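Local coordinates for protein monoacylglycerol lipase (Palaeococcus ferrophilus, PDB 6QE2) that hydrolyses monoacylglycerols, probably through the serine nucleophile of an alpha/beta-hydrolase fold, at residues 82-87 with 247-252; 31-36 with 41-46. One frame throughout, in Å; residues are numbered along the deposited sequence.

Contact 1 (82-87 with 247-252). With LDA (lauryl dimethylamine-N-oxide), chain D.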
ATOM      1  N   PHE A  82      -2.108  -8.753 -11.042  1.00 22.91           N
ATOM      2  CA  PHE A  82      -1.405  -7.521 -10.720  1.00 21.29           C
ATOM      3  C   PHE A  82      -1.650  -7.175  -9.257  1.00 19.17           C
ATOM      4  O   PHE A  82      -2.685  -7.518  -8.688  1.00 22.83           O
ATOM      5  CB  PHE A  82      -1.886  -6.372 -11.606  1.00 24.84           C
ATOM      6  CG  PHE A  82      -1.486  -6.505 -13.048  1.00 25.35           C
ATOM      7  CD1 PHE A  82      -2.342  -7.089 -13.966  1.00 35.89           C
ATOM      8  CD2 PHE A  82      -0.257  -6.040 -13.483  1.00 27.65           C
ATOM      9  CE1 PHE A  82      -1.973  -7.204 -15.298  1.00 32.91           C
ATOM     10  CE2 PHE A  82       0.112  -6.153 -14.807  1.00 30.57           C
ATOM     11  CZ  PHE A  82      -0.748  -6.739 -15.714  1.00 31.97           C
ATOM     12  N   LEU A  83      -0.691  -6.477  -8.646  1.00 21.37           N
ATOM     13  CA  LEU A  83      -0.850  -5.957  -7.294  1.00 21.34           C
ATOM     14  C   LEU A  83      -0.922  -4.435  -7.316  1.00 21.77           C
ATOM     15  O   LEU A  83      -0.160  -3.782  -8.032  1.00 22.39           O
ATOM     16  CB  LEU A  83       0.310  -6.384  -6.390  1.00 21.06           C
ATOM     17  CG  LEU A  83       0.639  -7.868  -6.272  1.00 23.56           C
ATOM     18  CD1 LEU A  83       1.801  -8.046  -5.306  1.00 24.15           C
ATOM     19  CD2 LEU A  83      -0.572  -8.634  -5.795  1.00 23.94           C
ATOM     20  N   PHE A  84      -1.842  -3.875  -6.531  1.00 22.51           N
ATOM     21  CA  PHE A  84      -1.899  -2.441  -6.270  1.00 20.24           C
ATOM     22  C   PHE A  84      -1.904  -2.233  -4.766  1.00 18.65           C
ATOM     23  O   PHE A  84      -2.780  -2.762  -4.074  1.00 21.63           O
ATOM     24  CB  PHE A  84      -3.140  -1.784  -6.884  1.00 18.52           C
ATOM     25  CG  PHE A  84      -3.265  -0.330  -6.529  1.00 22.31           C
ATOM     26  CD1 PHE A  84      -2.628   0.631  -7.290  1.00 26.60           C
ATOM     27  CD2 PHE A  84      -3.973   0.075  -5.407  1.00 25.05           C
ATOM     28  CE1 PHE A  84      -2.707   1.967  -6.953  1.00 31.35           C
ATOM     29  CE2 PHE A  84      -4.058   1.414  -5.068  1.00 26.27           C
ATOM     30  CZ  PHE A  84      -3.426   2.357  -5.844  1.00 25.52           C
ATOM     31  N   GLY A  85      -0.958  -1.445  -4.265  1.00 20.35           N
ATOM     32  CA  GLY A  85      -0.892  -1.169  -2.843  1.00 21.39           C
ATOM     33  C   GLY A  85      -0.603   0.295  -2.593  1.00 23.33           C
ATOM     34  O   GLY A  85       0.070   0.958  -3.383  1.00 21.31           O
ATOM     35  N   HIS A  86      -1.132   0.803  -1.478  1.00 22.57           N
ATOM     36  CA  HIS A  86      -0.927   2.193  -1.087  1.00 22.69           C
ATOM     37  C   HIS A  86      -0.283   2.274   0.291  1.00 23.35           C
ATOM     38  O   HIS A  86      -0.763   1.648   1.242  1.00 22.63           O
ATOM     39  CB  HIS A  86      -2.246   2.967  -1.090  1.00 22.72           C
ATOM     40  CG  HIS A  86      -2.147   4.308  -0.435  1.00 22.35           C
ATOM     41  ND1 HIS A  86      -1.489   5.373  -1.016  1.00 23.42           N
ATOM     42  CD2 HIS A  86      -2.601   4.752   0.760  1.00 27.23           C
ATOM     43  CE1 HIS A  86      -1.552   6.418  -0.209  1.00 28.34           C
ATOM     44  NE2 HIS A  86      -2.216   6.067   0.877  1.00 27.31           N
ATOM     45  N   SER A  87       0.800   3.050   0.382  1.00 23.26           N
ATOM     46  CA  SER A  87       1.489   3.370   1.653  1.00 26.52           C
ATOM     47  C   SER A  87       2.047   2.103   2.295  1.00 22.32           C
ATOM     48  O   SER A  87       2.957   1.479   1.707  1.00 23.84           O
ATOM     49  CB  SER A  87       0.483   4.164   2.496  1.00 31.80           C
ATOM     50  OG  SER A  87       1.221   4.855   3.528  1.00 34.33           O
ATOM     51  N   ARG A 247      -6.174   7.729 -13.779  1.00 29.57           N
ATOM     52  CA  ARG A 247      -5.983   7.429 -15.192  1.00 30.14           C
ATOM     53  C   ARG A 247      -4.650   6.747 -15.486  1.00 25.72           C
ATOM     54  O   ARG A 247      -4.587   5.826 -16.294  1.00 30.58           O
ATOM     55  CB  ARG A 247      -6.139   8.692 -16.041  1.00 33.90           C
ATOM     56  CG  ARG A 247      -5.891   8.473 -17.524  1.00 39.34           C
ATOM     57  CD  ARG A 247      -6.534   9.559 -18.372  1.00 41.11           C
ATOM     58  NE  ARG A 247      -6.261  10.898 -17.862  1.00 55.95           N
ATOM     59  CZ  ARG A 247      -7.139  11.637 -17.191  1.00 54.31           C
ATOM     60  NH1 ARG A 247      -8.358  11.172 -16.951  1.00 56.27           N
ATOM     61  NH2 ARG A 247      -6.800  12.845 -16.763  1.00 50.01           N
ATOM     62  N   ALA A 248      -3.588   7.199 -14.828  1.00 26.64           N
ATOM     63  CA  ALA A 248      -2.268   6.616 -15.038  1.00 23.52           C
ATOM     64  C   ALA A 248      -2.231   5.171 -14.597  1.00 29.22           C
ATOM     65  O   ALA A 248      -1.625   4.344 -15.229  1.00 29.13           O
ATOM     66  CB  ALA A 248      -1.210   7.400 -14.292  1.00 27.75           C
ATOM     67  N   ILE A 249      -2.868   4.886 -13.480  1.00 25.95           N
ATOM     68  CA  ILE A 249      -2.896   3.536 -12.975  1.00 23.56           C
ATOM     69  C   ILE A 249      -3.616   2.627 -13.961  1.00 27.59           C
ATOM     70  O   ILE A 249      -3.099   1.609 -14.360  1.00 27.03           O
ATOM     71  CB  ILE A 249      -3.580   3.489 -11.606  1.00 24.66           C
ATOM     72  CG1 ILE A 249      -2.667   4.111 -10.561  1.00 28.84           C
ATOM     73  CG2 ILE A 249      -3.920   2.068 -11.219  1.00 23.60           C
ATOM     74  CD1 ILE A 249      -3.401   4.665  -9.373  1.00 26.43           C
ATOM     75  N   VAL A 250      -4.813   3.019 -14.365  1.00 25.40           N
ATOM     76  CA  VAL A 250      -5.581   2.209 -15.295  1.00 24.61           C
ATOM     77  C   VAL A 250      -4.849   2.021 -16.613  1.00 26.05           C
ATOM     78  O   VAL A 250      -4.744   0.924 -17.112  1.00 26.81           O
ATOM     79  CB  VAL A 250      -6.979   2.780 -15.548  1.00 29.94           C
ATOM     80  CG1 VAL A 250      -7.722   1.918 -16.547  1.00 29.75           C
ATOM     81  CG2 VAL A 250      -7.758   2.854 -14.252  1.00 30.48           C
ATOM     82  N   GLU A 251      -4.340   3.104 -17.171  1.00 24.90           N
ATOM     83  CA  GLU A 251      -3.621   3.007 -18.437  1.00 26.14           C
ATOM     84  C   GLU A 251      -2.426   2.069 -18.333  1.00 29.06           C
ATOM     85  O   GLU A 251      -2.178   1.270 -19.242  1.00 26.92           O
ATOM     86  CB  GLU A 251      -3.173   4.393 -18.909  1.00 31.31           C
ATOM     87  CG  GLU A 251      -4.311   5.257 -19.428  1.00 36.03           C
ATOM     88  CD  GLU A 251      -3.843   6.577 -20.015  1.00 52.83           C
ATOM     89  OE1 GLU A 251      -2.617   6.828 -20.038  1.00 53.35           O
ATOM     90  OE2 GLU A 251      -4.705   7.365 -20.454  1.00 51.48           O
ATOM     91  N   TRP A 252      -1.666   2.150 -17.234  1.00 26.91           N
ATOM     92  CA  TRP A 252      -0.517   1.265 -17.070  1.00 27.17           C
ATOM     93  C   TRP A 252      -0.958  -0.193 -16.998  1.00 25.74           C
ATOM     94  O   TRP A 252      -0.351  -1.070 -17.627  1.00 25.99           O
ATOM     95  CB  TRP A 252       0.262   1.659 -15.812  1.00 25.06           C
ATOM     96  CG  TRP A 252       1.589   0.974 -15.628  1.00 27.49           C
ATOM     97  CD1 TRP A 252       2.809   1.444 -16.013  1.00 32.25           C
ATOM     98  CD2 TRP A 252       1.833  -0.279 -14.969  1.00 24.63           C
ATOM     99  NE1 TRP A 252       3.797   0.559 -15.659  1.00 24.09           N
ATOM    100  CE2 TRP A 252       3.226  -0.508 -15.016  1.00 28.60           C
ATOM    101  CE3 TRP A 252       1.010  -1.234 -14.359  1.00 24.98           C
ATOM    102  CZ2 TRP A 252       3.817  -1.647 -14.471  1.00 25.29           C
ATOM    103  CZ3 TRP A 252       1.597  -2.364 -13.815  1.00 26.02           C
ATOM    104  CH2 TRP A 252       2.986  -2.564 -13.875  1.00 28.46           C
TER
HETATM  105  N1  LDA D 302       2.920   4.389   6.866  1.00 50.61           N
HETATM  106  O1  LDA D 302       2.678   3.510   6.030  1.00 56.81           O
HETATM  107  CM1 LDA D 302       1.663   4.894   7.402  1.00 56.64           C
HETATM  108  CM2 LDA D 302       3.676   5.462   6.232  1.00 39.38           C
HETATM  109  C1  LDA D 302       3.700   3.833   7.950  1.00 46.96           C
HETATM  110  C2  LDA D 302       3.613   4.800   9.112  1.00 35.48           C
HETATM  111  C3  LDA D 302       4.116   4.129  10.373  1.00 42.11           C
HETATM  112  C4  LDA D 302       4.184   5.129  11.512  1.00 48.25           C
HETATM  113  C5  LDA D 302       4.943   4.546  12.687  1.00 56.10           C
HETATM  114  C6  LDA D 302       4.667   5.336  13.952  1.00 50.53           C
HETATM  115  C7  LDA D 302       5.592   4.871  15.060  1.00 51.21           C
HETATM  116  C8  LDA D 302       4.807   4.141  16.129  1.00 50.67           C
HETATM  117  C9  LDA D 302       5.461   2.816  16.468  1.00 49.58           C
HETATM  118  C10 LDA D 302       6.037   2.847  17.875  1.00 63.25           C
HETATM  119  C11 LDA D 302       6.364   1.446  18.367  1.00 53.18           C
HETATM  120  C12 LDA D 302       5.460   0.427  17.721  1.00 49.40           C
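Ser87 OG sits among several polar groups: it is hydrogen-bonded to His233 NE2 and to O3 of a bound glycerol, and the N-oxide oxygen O1 of the detergent LDA lies 3.2 Å from it. A methyl of the detergent's head group, CM2, is also near, 3.7 Å from Ser87 OG, and the dodecyl tail runs away from the serine, consistent with a site for the acyl chain of a monoglyceride. Ser87 has an unusual backbone for a non-glycine residue, phi 63° and psi -119°, where strand 82-86 turns sharply into helix 88-99. This fits the nucleophile elbow of the alpha/beta-hydrolase fold, with Gly85 and Ser87 in a GxSxG pattern, and Ser87 probably forms the catalytic triad with His233 and Asp203. Beside it, Ser87 CB lies 3.6 Å above one face of the His86 ring, offset toward the rim; His86 ND1 bonds Ser110 OG.

Behind the elbow, the strand meets helix 242-256 through apolar side chains. Phe84 carries CG anti to its backbone N (chi1 175°), which sends the ring out from the sheet, where CE1, next to the far end of the ring, meets Ile249 CD1 at 3.7 Å. The isoleucine comes in at about a right angle and brings its CG1 to 4.2 Å from the same Phe84 CE1. Three residues on, Trp252 does not aim its CB at the strand, but the far end of its indole comes nearer, and CZ3 reaches Phe82 CD2 at 4.1 Å. The two rings approach obliquely. Between Phe84 and Ile249 the backbones stay 9.0 Å apart, CA to CA, and the gap is bridged by side chains alone. Leu32 of helix 30-38 touches both Phe84 and Ile249, while Trp252 also packs on Val108 and stacks with His256.

Contact 2 (31-36 with 41-46); sequences KLIELL and FGVYAF
Val43 turns CG1 anti to its backbone N (chi1 178°) and CG2 anti to its carbonyl carbon, and this sets its two methyls against different residues of helix 30-38. CG1 meets Ile33 CG1 at 3.9 Å, the isoleucine having that branch beside its own backbone N and crossing the valine obliquely. The other methyl faces Leu36, whose side chain arrives at about a right angle: Val43 CG2 is 3.8 Å from Leu36 CB and 3.9 Å from Leu36 CD1, touching both the root of the leucine and one of its ends. The strand residue thus packs against two helix residues three apart in sequence, close to one helical turn.

This is the second half of a beta-alpha-beta unit, in which strand 15-19, helix 30-38 and strand 42-46 follow one another and the two strands lie side by side and parallel in the central sheet. The return from helix to strand is tight and fixed by the backbone: Phe41 N donates to Leu36 O over 2.9 Å with an N-H...O angle of 161°. The approach to that oxygen is bent, C=O...N 146°, and the donor is tilted out of the carbonyl plane. The bond has the span of the 6→1 bond of a Schellman motif, and the apolar contact of Leu36 CD2 with Phe41 CD1, 4.2 Å, is consistent with one. Leu36 O also sits at the edge of the Phe41 ring, in its plane, 3.7 Å from Phe41 CD1. Asn37 ND2 bonds Phe41 O, adding a second tie at the turn. Leu253 of helix 242-256 packs on both Leu36 and Phe41, and Phe8 of strand 5-8 touches Ile33.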
ATOM      1  N   LYS A  31     -13.726   4.356  -6.049  1.00 27.86           N
ATOM      2  CA  LYS A  31     -13.536   4.995  -7.348  1.00 28.65           C
ATOM      3  C   LYS A  31     -12.572   4.201  -8.222  1.00 33.06           C
ATOM      4  O   LYS A  31     -12.857   3.933  -9.396  1.00 28.73           O
ATOM      5  CB  LYS A  31     -13.042   6.431  -7.155  1.00 30.79           C
ATOM      6  CG  LYS A  31     -12.852   7.217  -8.448  1.00 36.39           C
ATOM      7  CD  LYS A  31     -14.188   7.476  -9.128  1.00 39.35           C
ATOM      8  CE  LYS A  31     -14.049   8.474 -10.269  1.00 37.64           C
ATOM      9  NZ  LYS A  31     -15.383   8.907 -10.774  1.00 39.15           N
ATOM     10  N   LEU A  32     -11.424   3.801  -7.664  1.00 26.08           N
ATOM     11  CA  LEU A  32     -10.449   3.050  -8.451  1.00 26.29           C
ATOM     12  C   LEU A  32     -10.989   1.682  -8.845  1.00 29.17           C
ATOM     13  O   LEU A  32     -10.754   1.217  -9.968  1.00 29.61           O
ATOM     14  CB  LEU A  32      -9.136   2.904  -7.675  1.00 30.60           C
ATOM     15  CG  LEU A  32      -8.057   2.032  -8.325  1.00 25.68           C
ATOM     16  CD1 LEU A  32      -7.571   2.613  -9.653  1.00 25.45           C
ATOM     17  CD2 LEU A  32      -6.884   1.852  -7.362  1.00 27.43           C
ATOM     18  N   ILE A  33     -11.693   1.013  -7.930  1.00 22.90           N
ATOM     19  CA  ILE A  33     -12.273  -0.291  -8.241  1.00 23.57           C
ATOM     20  C   ILE A  33     -13.249  -0.164  -9.403  1.00 29.35           C
ATOM     21  O   ILE A  33     -13.237  -0.974 -10.338  1.00 26.90           O
ATOM     22  CB  ILE A  33     -12.960  -0.886  -6.998  1.00 23.96           C
ATOM     23  CG1 ILE A  33     -11.922  -1.251  -5.936  1.00 26.66           C
ATOM     24  CG2 ILE A  33     -13.795  -2.109  -7.373  1.00 25.41           C
ATOM     25  CD1 ILE A  33     -12.531  -1.504  -4.570  1.00 33.77           C
ATOM     26  N   GLU A  34     -14.098   0.864  -9.362  1.00 28.53           N
ATOM     27  CA  GLU A  34     -15.076   1.070 -10.425  1.00 29.43           C
ATOM     28  C   GLU A  34     -14.389   1.310 -11.764  1.00 29.30           C
ATOM     29  O   GLU A  34     -14.795   0.746 -12.790  1.00 30.18           O
ATOM     30  CB  GLU A  34     -15.979   2.252 -10.063  1.00 30.86           C
ATOM     31  CG  GLU A  34     -17.059   2.592 -11.081  1.00 38.93           C
ATOM     32  CD  GLU A  34     -18.021   3.656 -10.573  1.00 40.27           C
ATOM     33  OE1 GLU A  34     -17.671   4.856 -10.606  1.00 39.06           O
ATOM     34  OE2 GLU A  34     -19.125   3.288 -10.119  1.00 54.06           O
ATOM     35  N   LEU A  35     -13.341   2.136 -11.773  1.00 28.63           N
ATOM     36  CA  LEU A  35     -12.617   2.399 -13.013  1.00 27.10           C
ATOM     37  C   LEU A  35     -11.932   1.141 -13.537  1.00 31.75           C
ATOM     38  O   LEU A  35     -11.970   0.860 -14.739  1.00 30.75           O
ATOM     39  CB  LEU A  35     -11.604   3.526 -12.803  1.00 22.94           C
ATOM     40  CG  LEU A  35     -12.186   4.924 -12.564  1.00 34.07           C
ATOM     41  CD1 LEU A  35     -11.101   5.920 -12.145  1.00 30.38           C
ATOM     42  CD2 LEU A  35     -12.951   5.441 -13.774  1.00 38.70           C
ATOM     43  N   LEU A  36     -11.304   0.365 -12.650  1.00 24.55           N
ATOM     44  CA  LEU A  36     -10.646  -0.864 -13.090  1.00 21.81           C
ATOM     45  C   LEU A  36     -11.649  -1.871 -13.638  1.00 22.00           C
ATOM     46  O   LEU A  36     -11.370  -2.547 -14.634  1.00 25.50           O
ATOM     47  CB  LEU A  36      -9.857  -1.486 -11.942  1.00 25.93           C
ATOM     48  CG  LEU A  36      -8.614  -0.717 -11.510  1.00 22.03           C
ATOM     49  CD1 LEU A  36      -8.023  -1.332 -10.243  1.00 25.59           C
ATOM     50  CD2 LEU A  36      -7.598  -0.720 -12.631  1.00 24.72           C
ATOM     51  N   PHE A  41     -10.924  -5.261 -15.675  1.00 26.29           N
ATOM     52  CA  PHE A  41     -10.237  -6.007 -14.631  1.00 24.15           C
ATOM     53  C   PHE A  41     -11.216  -6.445 -13.554  1.00 25.69           C
ATOM     54  O   PHE A  41     -12.178  -5.742 -13.232  1.00 28.67           O
ATOM     55  CB  PHE A  41      -9.136  -5.167 -13.975  1.00 21.55           C
ATOM     56  CG  PHE A  41      -7.997  -4.851 -14.881  1.00 24.10           C
ATOM     57  CD1 PHE A  41      -7.965  -3.655 -15.576  1.00 24.47           C
ATOM     58  CD2 PHE A  41      -6.956  -5.747 -15.048  1.00 27.93           C
ATOM     59  CE1 PHE A  41      -6.922  -3.362 -16.415  1.00 29.81           C
ATOM     60  CE2 PHE A  41      -5.901  -5.446 -15.888  1.00 28.01           C
ATOM     61  CZ  PHE A  41      -5.890  -4.259 -16.571  1.00 27.04           C
ATOM     62  N   GLY A  42     -10.958  -7.618 -12.992  1.00 24.64           N
ATOM     63  CA  GLY A  42     -11.527  -7.966 -11.715  1.00 24.45           C
ATOM     64  C   GLY A  42     -10.622  -7.402 -10.635  1.00 22.08           C
ATOM     65  O   GLY A  42      -9.422  -7.267 -10.834  1.00 24.44           O
ATOM     66  N   VAL A  43     -11.215  -7.027  -9.506  1.00 21.57           N
ATOM     67  CA  VAL A  43     -10.459  -6.517  -8.366  1.00 21.27           C
ATOM     68  C   VAL A  43     -10.768  -7.400  -7.172  1.00 22.21           C
ATOM     69  O   VAL A  43     -11.940  -7.652  -6.867  1.00 26.49           O
ATOM     70  CB  VAL A  43     -10.787  -5.045  -8.056  1.00 28.03           C
ATOM     71  CG1 VAL A  43     -10.004  -4.578  -6.818  1.00 24.01           C
ATOM     72  CG2 VAL A  43     -10.472  -4.161  -9.260  1.00 26.75           C
ATOM     73  N   TYR A  44      -9.719  -7.889  -6.514  1.00 20.07           N
ATOM     74  CA  TYR A  44      -9.846  -8.675  -5.293  1.00 20.58           C
ATOM     75  C   TYR A  44      -9.429  -7.765  -4.150  1.00 23.55           C
ATOM     76  O   TYR A  44      -8.265  -7.358  -4.069  1.00 24.25           O
ATOM     77  CB  TYR A  44      -8.987  -9.938  -5.350  1.00 20.29           C
ATOM     78  CG  TYR A  44      -9.327 -10.978  -4.298  1.00 21.48           C
ATOM     79  CD1 TYR A  44      -9.187 -10.701  -2.944  1.00 25.66           C
ATOM     80  CD2 TYR A  44      -9.783 -12.233  -4.662  1.00 24.19           C
ATOM     81  CE1 TYR A  44      -9.496 -11.646  -1.983  1.00 24.39           C
ATOM     82  CE2 TYR A  44     -10.094 -13.185  -3.708  1.00 28.56           C
ATOM     83  CZ  TYR A  44      -9.942 -12.883  -2.369  1.00 25.56           C
ATOM     84  OH  TYR A  44     -10.242 -13.823  -1.411  1.00 27.18           O
ATOM     85  N   ALA A  45     -10.380  -7.432  -3.286  1.00 24.19           N
ATOM     86  CA  ALA A  45     -10.123  -6.552  -2.158  1.00 28.22           C
ATOM     87  C   ALA A  45     -10.189  -7.343  -0.863  1.00 27.19           C
ATOM     88  O   ALA A  45     -10.925  -8.326  -0.748  1.00 24.88           O
ATOM     89  CB  ALA A  45     -11.134  -5.402  -2.117  1.00 27.71           C
ATOM     90  N   PHE A  46      -9.412  -6.903   0.119  1.00 24.09           N
ATOM     91  CA  PHE A  46      -9.510  -7.473   1.452  1.00 21.92           C
ATOM     92  C   PHE A  46      -9.142  -6.384   2.443  1.00 20.97           C
ATOM     93  O   PHE A  46      -8.466  -5.414   2.102  1.00 23.26           O
ATOM     94  CB  PHE A  46      -8.594  -8.697   1.639  1.00 21.81           C
ATOM     95  CG  PHE A  46      -7.116  -8.362   1.646  1.00 25.38           C
ATOM     96  CD1 PHE A  46      -6.402  -8.260   0.461  1.00 26.39           C
ATOM     97  CD2 PHE A  46      -6.451  -8.131   2.842  1.00 25.42           C
ATOM     98  CE1 PHE A  46      -5.048  -7.945   0.470  1.00 24.76           C
ATOM     99  CE2 PHE A  46      -5.098  -7.806   2.857  1.00 25.73           C
ATOM    100  CZ  PHE A  46      -4.399  -7.713   1.667  1.00 25.24           C
TER

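Contact 1 and contact 2, with centres about 10 Å apart, seat two neighbouring helices, 242-256 and 30-38, against the same central sheet. They also meet directly. Leu32 of contact 2 reaches both halves of contact 1, with Leu32 CD2 3.7 Å from Phe84 CE2 and Leu32 CD1 4.0 Å from Ile249 CG2. Helix packs on helix again where Val250 CG2 lies 3.9 Å from Leu36 CD2. The result is one continuous apolar layer from strand 42-46 across to strand 82-86. At the end of strand 82-86 stands Ser87, the probable nucleophile facing the LDA head group; contact 2 takes no direct part in that site.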